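Local atomic coordinates of HTH-type transcriptional regulator MmpR5 (Mycobacterium tuberculosis, PDB entry 4NB5), a protein that binds directly to promoter regions as a homodimer and controls expression of the MmpS2-MmpL2, MmpS4-MmpL4 and MmpS5-MmpL5 transport systems and of itself. Residues R109-L114 with D141-M146; R123-G126 with Q131-R134; M73-Q76 with E81-A84; Y26-S29 with T33-A36. All blocks are in the same frame, centred on the assembly; numbering follows the deposited sequence.

Contact 1. Residues R109-L114 with D141-M146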
loop_
_atom_site.group_PDB
_atom_site.type_symbol
_atom_site.label_atom_id
_atom_site.label_comp_id
_atom_site.label_asym_id
_atom_site.label_seq_id
_atom_site.Cartn_x
_atom_site.Cartn_y
_atom_site.Cartn_z
ATOM N N ARG B 109 5.329 3.992 -0.951
ATOM C CA ARG B 109 4.108 4.705 -1.304
ATOM C C ARG B 109 4.011 6.011 -0.532
ATOM O O ARG B 109 3.677 7.056 -1.089
ATOM C CB ARG B 109 2.870 3.864 -1.014
ATOM C CG ARG B 109 1.612 4.700 -1.097
ATOM C CD ARG B 109 0.356 3.892 -1.274
ATOM N NE ARG B 109 -0.770 4.782 -1.545
ATOM C CZ ARG B 109 -1.977 4.381 -1.929
ATOM N NH1 ARG B 109 -2.237 3.088 -2.098
ATOM N NH2 ARG B 109 -2.926 5.281 -2.144
ATOM N N ALA B 110 4.282 5.945 0.763
ATOM C CA ALA B 110 4.230 7.129 1.610
ATOM C C ALA B 110 5.172 8.221 1.097
ATOM O O ALA B 110 4.827 9.411 1.089
ATOM C CB ALA B 110 4.575 6.754 3.050
ATOM N N MET B 111 6.366 7.837 0.658
ATOM C CA MET B 111 7.308 8.819 0.162
ATOM C C MET B 111 6.813 9.417 -1.158
ATOM O O MET B 111 6.969 10.609 -1.387
ATOM C CB MET B 111 8.703 8.212 0.026
ATOM C CG MET B 111 9.287 7.792 1.367
ATOM S SD MET B 111 11.009 7.260 1.296
ATOM C CE MET B 111 10.893 5.956 0.075
ATOM N N ALA B 112 6.190 8.600 -2.004
ATOM C CA ALA B 112 5.618 9.106 -3.251
ATOM C C ALA B 112 4.529 10.136 -2.974
ATOM O O ALA B 112 4.436 11.153 -3.652
ATOM C CB ALA B 112 5.060 7.970 -4.083
ATOM N N GLU B 113 3.702 9.864 -1.970
ATOM C CA GLU B 113 2.626 10.770 -1.599
ATOM C C GLU B 113 3.191 12.087 -1.082
ATOM O O GLU B 113 2.661 13.155 -1.377
ATOM C CB GLU B 113 1.726 10.126 -0.547
ATOM C CG GLU B 113 0.946 8.940 -1.078
ATOM C CD GLU B 113 0.097 8.259 -0.022
ATOM O OE1 GLU B 113 -0.726 7.399 -0.396
ATOM O OE2 GLU B 113 0.251 8.577 1.177
ATOM N N LEU B 114 4.273 12.005 -0.311
ATOM C CA LEU B 114 4.935 13.201 0.198
ATOM C C LEU B 114 5.561 14.004 -0.935
ATOM O O LEU B 114 5.561 15.234 -0.904
ATOM C CB LEU B 114 6.009 12.827 1.220
ATOM C CG LEU B 114 5.497 12.546 2.629
ATOM C CD1 LEU B 114 6.614 11.983 3.495
ATOM C CD2 LEU B 114 4.928 13.814 3.249
ATOM N N ASP B 141 13.469 16.238 -3.967
ATOM C CA ASP B 141 14.610 15.550 -4.568
ATOM C C ASP B 141 15.087 14.371 -3.721
ATOM O O ASP B 141 15.425 13.320 -4.259
ATOM C CB ASP B 141 15.774 16.519 -4.787
ATOM C CG ASP B 141 15.464 17.593 -5.821
ATOM O OD1 ASP B 141 14.456 17.463 -6.547
ATOM O OD2 ASP B 141 16.245 18.564 -5.905
ATOM N N LEU B 142 15.134 14.549 -2.402
ATOM C CA LEU B 142 15.536 13.458 -1.511
ATOM C C LEU B 142 14.535 12.310 -1.587
ATOM O O LEU B 142 14.918 11.131 -1.672
ATOM C CB LEU B 142 15.666 13.963 -0.068
ATOM C CG LEU B 142 16.185 13.000 1.011
ATOM C CD1 LEU B 142 15.102 12.032 1.476
ATOM C CD2 LEU B 142 17.407 12.248 0.522
ATOM N N LEU B 143 13.250 12.638 -1.557
ATOM C CA LEU B 143 12.224 11.600 -1.613
ATOM C C LEU B 143 12.268 10.825 -2.935
ATOM O O LEU B 143 12.182 9.595 -2.938
ATOM C CB LEU B 143 10.836 12.200 -1.392
ATOM C CG LEU B 143 10.576 12.770 0.008
ATOM C CD1 LEU B 143 9.290 13.583 0.028
ATOM C CD2 LEU B 143 10.522 11.648 1.019
ATOM N N ALA B 144 12.396 11.534 -4.050
ATOM C CA ALA B 144 12.487 10.876 -5.354
ATOM C C ALA B 144 13.658 9.895 -5.369
ATOM O O ALA B 144 13.538 8.766 -5.840
ATOM C CB ALA B 144 12.653 11.908 -6.457
ATOM N N TYR B 145 14.797 10.332 -4.849
ATOM C CA TYR B 145 15.998 9.506 -4.845
ATOM C C TYR B 145 15.805 8.280 -3.941
ATOM O O TYR B 145 16.108 7.151 -4.343
ATOM C CB TYR B 145 17.196 10.349 -4.406
ATOM C CG TYR B 145 18.469 9.599 -4.095
ATOM C CD1 TYR B 145 19.287 9.111 -5.102
ATOM C CD2 TYR B 145 18.864 9.398 -2.782
ATOM C CE1 TYR B 145 20.461 8.438 -4.805
ATOM C CE2 TYR B 145 20.027 8.726 -2.477
ATOM C CZ TYR B 145 20.824 8.253 -3.489
ATOM O OH TYR B 145 21.988 7.586 -3.172
ATOM N N MET B 146 15.270 8.489 -2.739
ATOM C CA MET B 146 15.113 7.385 -1.790
ATOM C C MET B 146 14.055 6.383 -2.239
ATOM O O MET B 146 14.191 5.182 -2.013
ATOM C CB MET B 146 14.772 7.924 -0.397
ATOM C CG MET B 146 15.910 8.692 0.266
ATOM S SD MET B 146 17.451 7.759 0.476
ATOM C CE MET B 146 16.786 6.192 0.918
#

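Contact 2. Residues R123-G126 with Q131-R134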
loop_
_atom_site.group_PDB
_atom_site.type_symbol
_atom_site.label_atom_id
_atom_site.label_comp_id
_atom_site.label_asym_id
_atom_site.label_seq_id
_atom_site.Cartn_x
_atom_site.Cartn_y
_atom_site.Cartn_z
ATOM N N ARG B 123 4.067 24.768 -6.036
ATOM C CA ARG B 123 3.165 25.549 -6.870
ATOM C C ARG B 123 2.618 26.730 -6.070
ATOM O O ARG B 123 2.506 27.841 -6.586
ATOM C CB ARG B 123 2.038 24.675 -7.427
ATOM C CG ARG B 123 2.511 23.675 -8.474
ATOM C CD ARG B 123 1.345 22.991 -9.167
ATOM N NE ARG B 123 0.703 22.000 -8.307
ATOM C CZ ARG B 123 0.970 20.696 -8.319
ATOM N NH1 ARG B 123 1.870 20.188 -9.155
ATOM N NH2 ARG B 123 0.327 19.890 -7.490
ATOM N N ALA B 124 2.311 26.495 -4.799
ATOM C CA ALA B 124 1.806 27.540 -3.920
ATOM C C ALA B 124 2.832 28.652 -3.719
ATOM O O ALA B 124 2.466 29.789 -3.416
ATOM C CB ALA B 124 1.410 26.941 -2.574
ATOM N N LEU B 125 4.114 28.322 -3.872
ATOM C CA LEU B 125 5.185 29.311 -3.731
ATOM C C LEU B 125 5.681 29.819 -5.089
ATOM O O LEU B 125 6.752 30.416 -5.177
ATOM C CB LEU B 125 6.370 28.732 -2.948
ATOM C CG LEU B 125 6.157 28.407 -1.463
ATOM C CD1 LEU B 125 7.458 27.928 -0.821
ATOM C CD2 LEU B 125 5.591 29.611 -0.723
ATOM N N GLY B 126 4.903 29.585 -6.138
ATOM C CA GLY B 126 5.301 29.978 -7.479
ATOM C C GLY B 126 5.683 31.444 -7.631
ATOM O O GLY B 126 6.592 31.765 -8.395
ATOM N N GLN B 131 14.528 31.268 -3.542
ATOM C CA GLN B 131 15.189 30.880 -2.296
ATOM C C GLN B 131 14.193 30.301 -1.283
ATOM O O GLN B 131 14.533 29.406 -0.498
ATOM C CB GLN B 131 15.895 32.074 -1.651
ATOM C CG GLN B 131 17.102 32.592 -2.428
ATOM C CD GLN B 131 16.741 33.756 -3.326
ATOM O OE1 GLN B 131 15.636 33.820 -3.860
ATOM N NE2 GLN B 131 17.671 34.695 -3.481
ATOM N N ARG B 132 12.968 30.815 -1.294
ATOM C CA ARG B 132 11.970 30.398 -0.312
ATOM C C ARG B 132 11.553 28.951 -0.548
ATOM O O ARG B 132 11.122 28.262 0.382
ATOM C CB ARG B 132 10.742 31.299 -0.354
ATOM C CG ARG B 132 9.800 31.098 0.817
ATOM C CD ARG B 132 8.655 32.095 0.826
ATOM N NE ARG B 132 7.556 31.640 1.675
ATOM C CZ ARG B 132 6.334 32.154 1.665
ATOM N NH1 ARG B 132 6.043 33.181 0.864
ATOM N NH2 ARG B 132 5.400 31.651 2.458
ATOM N N SER B 133 11.678 28.496 -1.787
ATOM C CA SER B 133 11.272 27.138 -2.170
ATOM C C SER B 133 12.383 26.096 -2.039
ATOM O O SER B 133 12.162 24.917 -2.329
ATOM C CB SER B 133 10.749 27.125 -3.610
ATOM O OG SER B 133 9.418 27.585 -3.677
ATOM N N ARG B 134 13.567 26.513 -1.598
ATOM C CA ARG B 134 14.690 25.599 -1.469
ATOM C C ARG B 134 14.365 24.376 -0.602
ATOM O O ARG B 134 14.721 23.258 -0.956
ATOM C CB ARG B 134 15.906 26.306 -0.887
ATOM C CG ARG B 134 17.151 25.445 -0.878
ATOM C CD ARG B 134 18.281 26.111 -0.108
ATOM N NE ARG B 134 19.486 25.284 -0.073
ATOM C CZ ARG B 134 20.571 25.562 0.646
ATOM N NH1 ARG B 134 20.615 26.651 1.405
ATOM N NH2 ARG B 134 21.615 24.745 0.609
#

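Contact 3. Residues M73-Q76 with E81-A84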
loop_
_atom_site.group_PDB
_atom_site.type_symbol
_atom_site.label_atom_id
_atom_site.label_comp_id
_atom_site.label_asym_id
_atom_site.label_seq_id
_atom_site.Cartn_x
_atom_site.Cartn_y
_atom_site.Cartn_z
ATOM N N MET B 73 -4.792 -0.092 11.848
ATOM C CA MET B 73 -3.586 0.694 11.655
ATOM C C MET B 73 -2.441 -0.178 11.141
ATOM O O MET B 73 -1.737 0.191 10.204
ATOM C CB MET B 73 -3.207 1.355 12.973
ATOM C CG MET B 73 -2.011 2.279 12.899
ATOM S SD MET B 73 -1.774 3.212 14.430
ATOM C CE MET B 73 -3.430 3.186 15.135
ATOM N N LEU B 74 -2.254 -1.337 11.760
ATOM C CA LEU B 74 -1.171 -2.222 11.353
ATOM C C LEU B 74 -1.392 -2.781 9.954
ATOM O O LEU B 74 -0.432 -3.085 9.246
ATOM C CB LEU B 74 -1.001 -3.368 12.358
ATOM C CG LEU B 74 -0.500 -2.963 13.745
ATOM C CD1 LEU B 74 -0.433 -4.175 14.664
ATOM C CD2 LEU B 74 0.859 -2.276 13.683
ATOM N N ILE B 75 -2.650 -2.954 9.555
ATOM C CA ILE B 75 -2.949 -3.369 8.186
ATOM C C ILE B 75 -2.545 -2.240 7.225
ATOM O O ILE B 75 -1.899 -2.485 6.207
ATOM C CB ILE B 75 -4.447 -3.726 8.014
ATOM C CG1 ILE B 75 -4.746 -5.062 8.700
ATOM C CG2 ILE B 75 -4.820 -3.804 6.536
ATOM C CD1 ILE B 75 -6.236 -5.359 8.889
ATOM N N GLN B 76 -2.894 -1.007 7.568
ATOM C CA GLN B 76 -2.548 0.136 6.724
ATOM C C GLN B 76 -1.034 0.283 6.607
ATOM O O GLN B 76 -0.525 0.608 5.538
ATOM C CB GLN B 76 -3.144 1.424 7.290
ATOM C CG GLN B 76 -2.869 2.649 6.428
ATOM C CD GLN B 76 -3.020 3.948 7.195
ATOM O OE1 GLN B 76 -2.507 4.090 8.306
ATOM N NE2 GLN B 76 -3.729 4.904 6.605
ATOM N N GLU B 81 -2.425 -8.882 8.259
ATOM C CA GLU B 81 -3.537 -9.125 7.353
ATOM C C GLU B 81 -4.731 -9.675 8.107
ATOM O O GLU B 81 -4.593 -10.328 9.145
ATOM C CB GLU B 81 -3.135 -10.104 6.257
ATOM C CG GLU B 81 -2.708 -11.461 6.769
ATOM C CD GLU B 81 -1.956 -12.269 5.730
ATOM O OE1 GLU B 81 -1.632 -11.714 4.664
ATOM O OE2 GLU B 81 -1.688 -13.463 5.985
ATOM N N ARG B 82 -5.904 -9.384 7.563
ATOM C CA ARG B 82 -7.155 -9.939 8.033
ATOM C C ARG B 82 -7.379 -11.262 7.315
ATOM O O ARG B 82 -7.085 -11.389 6.124
ATOM C CB ARG B 82 -8.278 -8.956 7.701
ATOM C CG ARG B 82 -9.624 -9.260 8.334
ATOM C CD ARG B 82 -10.651 -8.207 7.928
ATOM N NE ARG B 82 -10.207 -6.856 8.272
ATOM C CZ ARG B 82 -10.410 -6.274 9.450
ATOM N NH1 ARG B 82 -11.056 -6.917 10.416
ATOM N NH2 ARG B 82 -9.967 -5.042 9.668
ATOM N N LEU B 83 -7.871 -12.255 8.045
ATOM C CA LEU B 83 -8.255 -13.522 7.450
ATOM C C LEU B 83 -9.653 -13.896 7.924
ATOM O O LEU B 83 -10.107 -13.447 8.978
ATOM C CB LEU B 83 -7.259 -14.616 7.823
ATOM C CG LEU B 83 -5.876 -14.524 7.178
ATOM C CD1 LEU B 83 -5.026 -15.712 7.600
ATOM C CD2 LEU B 83 -5.979 -14.469 5.661
ATOM N N ALA B 84 -10.335 -14.709 7.127
ATOM C CA ALA B 84 -11.680 -15.157 7.459
ATOM C C ALA B 84 -11.918 -16.531 6.850
ATOM O O ALA B 84 -11.313 -16.880 5.835
ATOM C CB ALA B 84 -12.713 -14.159 6.950
#

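Contact 4. Residues Y26-S29 with T33-A36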
loop_
_atom_site.group_PDB
_atom_site.type_symbol
_atom_site.label_atom_id
_atom_site.label_comp_id
_atom_site.label_asym_id
_atom_site.label_seq_id
_atom_site.Cartn_x
_atom_site.Cartn_y
_atom_site.Cartn_z
ATOM N N TYR B 26 8.225 1.057 22.116
ATOM C CA TYR B 26 8.803 1.540 20.859
ATOM C C TYR B 26 7.790 2.375 20.083
ATOM O O TYR B 26 8.112 3.445 19.552
ATOM C CB TYR B 26 9.278 0.356 20.007
ATOM C CG TYR B 26 9.897 0.773 18.695
ATOM C CD1 TYR B 26 9.116 0.954 17.564
ATOM C CD2 TYR B 26 11.263 1.017 18.596
ATOM C CE1 TYR B 26 9.677 1.354 16.369
ATOM C CE2 TYR B 26 11.831 1.415 17.408
ATOM C CZ TYR B 26 11.037 1.583 16.299
ATOM O OH TYR B 26 11.600 1.982 15.110
ATOM N N PHE B 27 6.551 1.897 20.030
ATOM C CA PHE B 27 5.493 2.617 19.336
ATOM C C PHE B 27 5.137 3.909 20.069
ATOM O O PHE B 27 5.087 4.974 19.463
ATOM C CB PHE B 27 4.248 1.741 19.163
ATOM C CG PHE B 27 4.225 0.948 17.869
ATOM C CD1 PHE B 27 5.266 0.101 17.537
ATOM C CD2 PHE B 27 3.145 1.046 17.010
ATOM C CE1 PHE B 27 5.238 -0.632 16.357
ATOM C CE2 PHE B 27 3.109 0.327 15.832
ATOM C CZ PHE B 27 4.158 -0.512 15.506
ATOM N N GLU B 28 4.904 3.820 21.375
ATOM C CA GLU B 28 4.471 4.991 22.135
ATOM C C GLU B 28 5.522 6.099 22.129
ATOM O O GLU B 28 5.186 7.282 22.166
ATOM C CB GLU B 28 4.121 4.625 23.575
ATOM C CG GLU B 28 3.399 5.762 24.296
ATOM C CD GLU B 28 3.528 5.684 25.797
ATOM O OE1 GLU B 28 3.113 4.657 26.370
ATOM O OE2 GLU B 28 4.045 6.646 26.403
ATOM N N SER B 29 6.792 5.722 22.076
ATOM C CA SER B 29 7.870 6.704 22.132
ATOM C C SER B 29 7.908 7.522 20.846
ATOM O O SER B 29 8.550 8.578 20.782
ATOM C CB SER B 29 9.217 6.017 22.379
ATOM O OG SER B 29 9.672 5.327 21.226
ATOM N N THR B 33 0.317 4.460 19.128
ATOM C CA THR B 33 -0.312 3.878 20.306
ATOM C C THR B 33 0.480 2.690 20.852
ATOM O O THR B 33 1.044 1.890 20.099
ATOM C CB THR B 33 -1.743 3.387 20.023
ATOM O OG1 THR B 33 -1.699 2.287 19.107
ATOM C CG2 THR B 33 -2.596 4.506 19.443
ATOM N N ARG B 34 0.497 2.581 22.172
ATOM C CA ARG B 34 1.146 1.472 22.848
ATOM C C ARG B 34 0.512 0.153 22.408
ATOM O O ARG B 34 1.209 -0.832 22.163
ATOM C CB ARG B 34 1.030 1.651 24.369
ATOM C CG ARG B 34 1.763 0.611 25.188
ATOM C CD ARG B 34 1.740 0.934 26.681
ATOM N NE ARG B 34 2.561 2.107 26.984
ATOM C CZ ARG B 34 3.890 2.086 27.097
ATOM N NH1 ARG B 34 4.567 0.956 26.932
ATOM N NH2 ARG B 34 4.549 3.203 27.370
ATOM N N LEU B 35 -0.811 0.134 22.285
ATOM C CA LEU B 35 -1.504 -1.108 21.947
ATOM C C LEU B 35 -1.135 -1.609 20.551
ATOM O O LEU B 35 -1.012 -2.815 20.338
ATOM C CB LEU B 35 -3.018 -0.953 22.097
ATOM C CG LEU B 35 -3.856 -2.197 21.790
ATOM C CD1 LEU B 35 -3.362 -3.424 22.548
ATOM C CD2 LEU B 35 -5.310 -1.904 22.141
ATOM N N ALA B 36 -0.942 -0.695 19.600
ATOM C CA ALA B 36 -0.502 -1.094 18.270
ATOM C C ALA B 36 0.851 -1.805 18.327
ATOM O O ALA B 36 1.047 -2.819 17.665
ATOM C CB ALA B 36 -0.425 0.114 17.352
#

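Contact 1. Residues R109-L114 with D141-M146
Met111 and Leu143 meet where helices 99-124 and 134-159 pack as an antiparallel helical hairpin. In MarR-type regulators the N- and C-terminal helices build the dimerization region, and here the second subunit also touches both segments. The axes of 109-114 and 141-146 approach to 9.1 Å. Their N-to-C directions differ by 151°.

The bump on one side is the forked end of Leu143. Its two methyls divide the work. CD1 presses on the stem of Leu114. CD2 lies against the stem of Met111, with 4.0 Å from Leu143 CD2 to Met111 CB. Leu143 therefore fits the hollow between two residues one turn apart on helix 99-124. With CG anti to the carbonyl carbon (chi1 -67°), the fork is aimed into this hollow.

Met111 is the bump that answers it. Its side chain reaches across to the next turn of helix 134-159, beyond Leu143. It has two conformers. In one of them the chain stays extended through chi2 and bends only at chi3 (-56°). There Met111 CE lies 3.9 Å from Met146 C, while the sulfur faces the CB of that residue. Met146 meets it with its CB and main chain, because its own chain bends at chi2 and chi3 and leads away.

All four touching side chains are buried and apolar. Tyr26 of the second subunit packs on Ala110 and Leu114. Within 109-114, Arg109 NE forms a salt bridge with Glu113 OE1 at 2.9 Å. The closest approach between the two segments is 3.6 Å, from Leu143 CD1 to Leu114 CB.

Contact 2. Residues R123-G126 with Q131-R134
Leu125 points its side chain at Arg132 and Ser133, across the turn between helices 99-124 and 134-159. It is the first residue after helix 99-124 to leave helical backbone angles. Its CG stands anti to the carbonyl carbon (chi1 -67°), which aims the fork at 131-134. The two methyls then part to different partners.

Leu125 CD2 sits over the centre of one face of the Arg132 guanidinium, 3.5 Å above the plane. The closest approach of this pair is 3.6 Å, from Leu125 CD2 to Arg132 CZ. Arg132 is stretched from CG to NE, with CG anti to the backbone N (chi1 -168°). The extended chain carries the flat group past the leucine at about a right angle. The other methyl, Leu125 CD1, lies 3.5 Å from Ser133 OG. That hydroxyl also lies close to the leucine stem, with Leu125 CB 3.3 Å from Ser133 OG.

The hairpin tip also meets the second subunit. Ile16 of that subunit packs on Leu125, and the carbonyl of its Val45 accepts a hydrogen bond from Arg132 NE. The guanidinium uses its flat face, which offers no N-H, and its N-H rim separately. The same arginine thus serves the hairpin turn and the dimer.

Contact 3. Residues M73-Q76 with E81-A84
The guanidinium of Arg82 is met by the CD1 methyl of Ile75, which comes in obliquely. The methyl is nearest one terminal nitrogen, with 3.8 Å from Ile75 CD1 to Arg82 NH2. The two side chains cross at about a right angle. Arg82 bends at chi3 (-56°), and this brings NH2 to the end of the isoleucine. Further in, Ile75 CG1 lies 4.4 Å from Glu81 CA, so the isoleucine stem faces the strand backbone.

The segments join the end of helix 64-77 to strand 80-83 of the winged helix-turn-helix. The helix lies in the inferred DNA-binding motif. The strand pairs with 92-95 in the wing, through backbone hydrogen bonds of Glu81 with Arg94 and Leu83 with Tyr92. Phe93 on that neighbouring strand touches both Ile75 and Arg82. Leu74 and Ile75 both touch Ile80, at the start of strand 80-83.

Glu81 turns its CB away from the helix and meets it with little more than its main chain. Its carboxylate forms a long, weak ion pair with Arg94 of the same chain. Its stronger partner is on another subunit: Glu81 OE2 accepts a hydrogen bond from Gln22 NE2 of the fourth subunit.

Contact 4. Residues Y26-S29 with T33-A36
Phe27 and Ala36 make the apolar contact. Phe27 reaches from helix 16-28 to the start of helix 34-45, where Phe27 CD2 lies 3.7 Å from Ala36 CB. The Ala36 backbone lies over one face of the ring, with Ala36 O 4.2 Å above the plane of Phe27 and offset toward the rim.

A carbon-to-carbonyl approach lies beside this pair. Phe27 CB comes to 3.3 Å from Thr33 O.

Hydrogen bonds form within the segments. Thr33 is the N-cap of helix 34-45, and Thr33 OG1 accepts from Ala36 N at 3.1 Å. The same hydroxyl is hydrogen-bonded to Asn70. Ser29 OG donates to Tyr26 O at 3.0 Å, from above the carbonyl plane.

The charged pair is Glu28 and Arg34. It is probably a salt bridge, but the side chains are modelled too close together and its details are doubtful.

Tyr26 belongs to the pocket of the bound glycerol stearate and has a cation-pi contact with Arg30. Its hydroxyl makes a weak hydrogen bond to Ala110 O of the second subunit. The turn between helices 16-28 and 34-45 lies against helix 64-77, where Leu74 packs on Phe27 and Asn70 touches Ala36 as well as Thr33.

In the fold
From the N terminus, contact 4 comes first and closes the short turn between helices 16-28 and 34-45. Contact 3 follows in series and closes the turn from helix 64-77 into the wing strand 80-83. These two touch, with Leu74 of 73-76 packing on the carbonyl oxygen of Ala36, so the first two helices meet the inferred DNA-binding motif. Contact 1 then joins helices 99-124 and 134-159. Contact 2 falls within its span and closes the hairpin tip, about 18 Å away between centres. No contacts cross. Contacts 2 and 3 lie on opposite sides of the chain's centre, and all four contacts touch the second subunit.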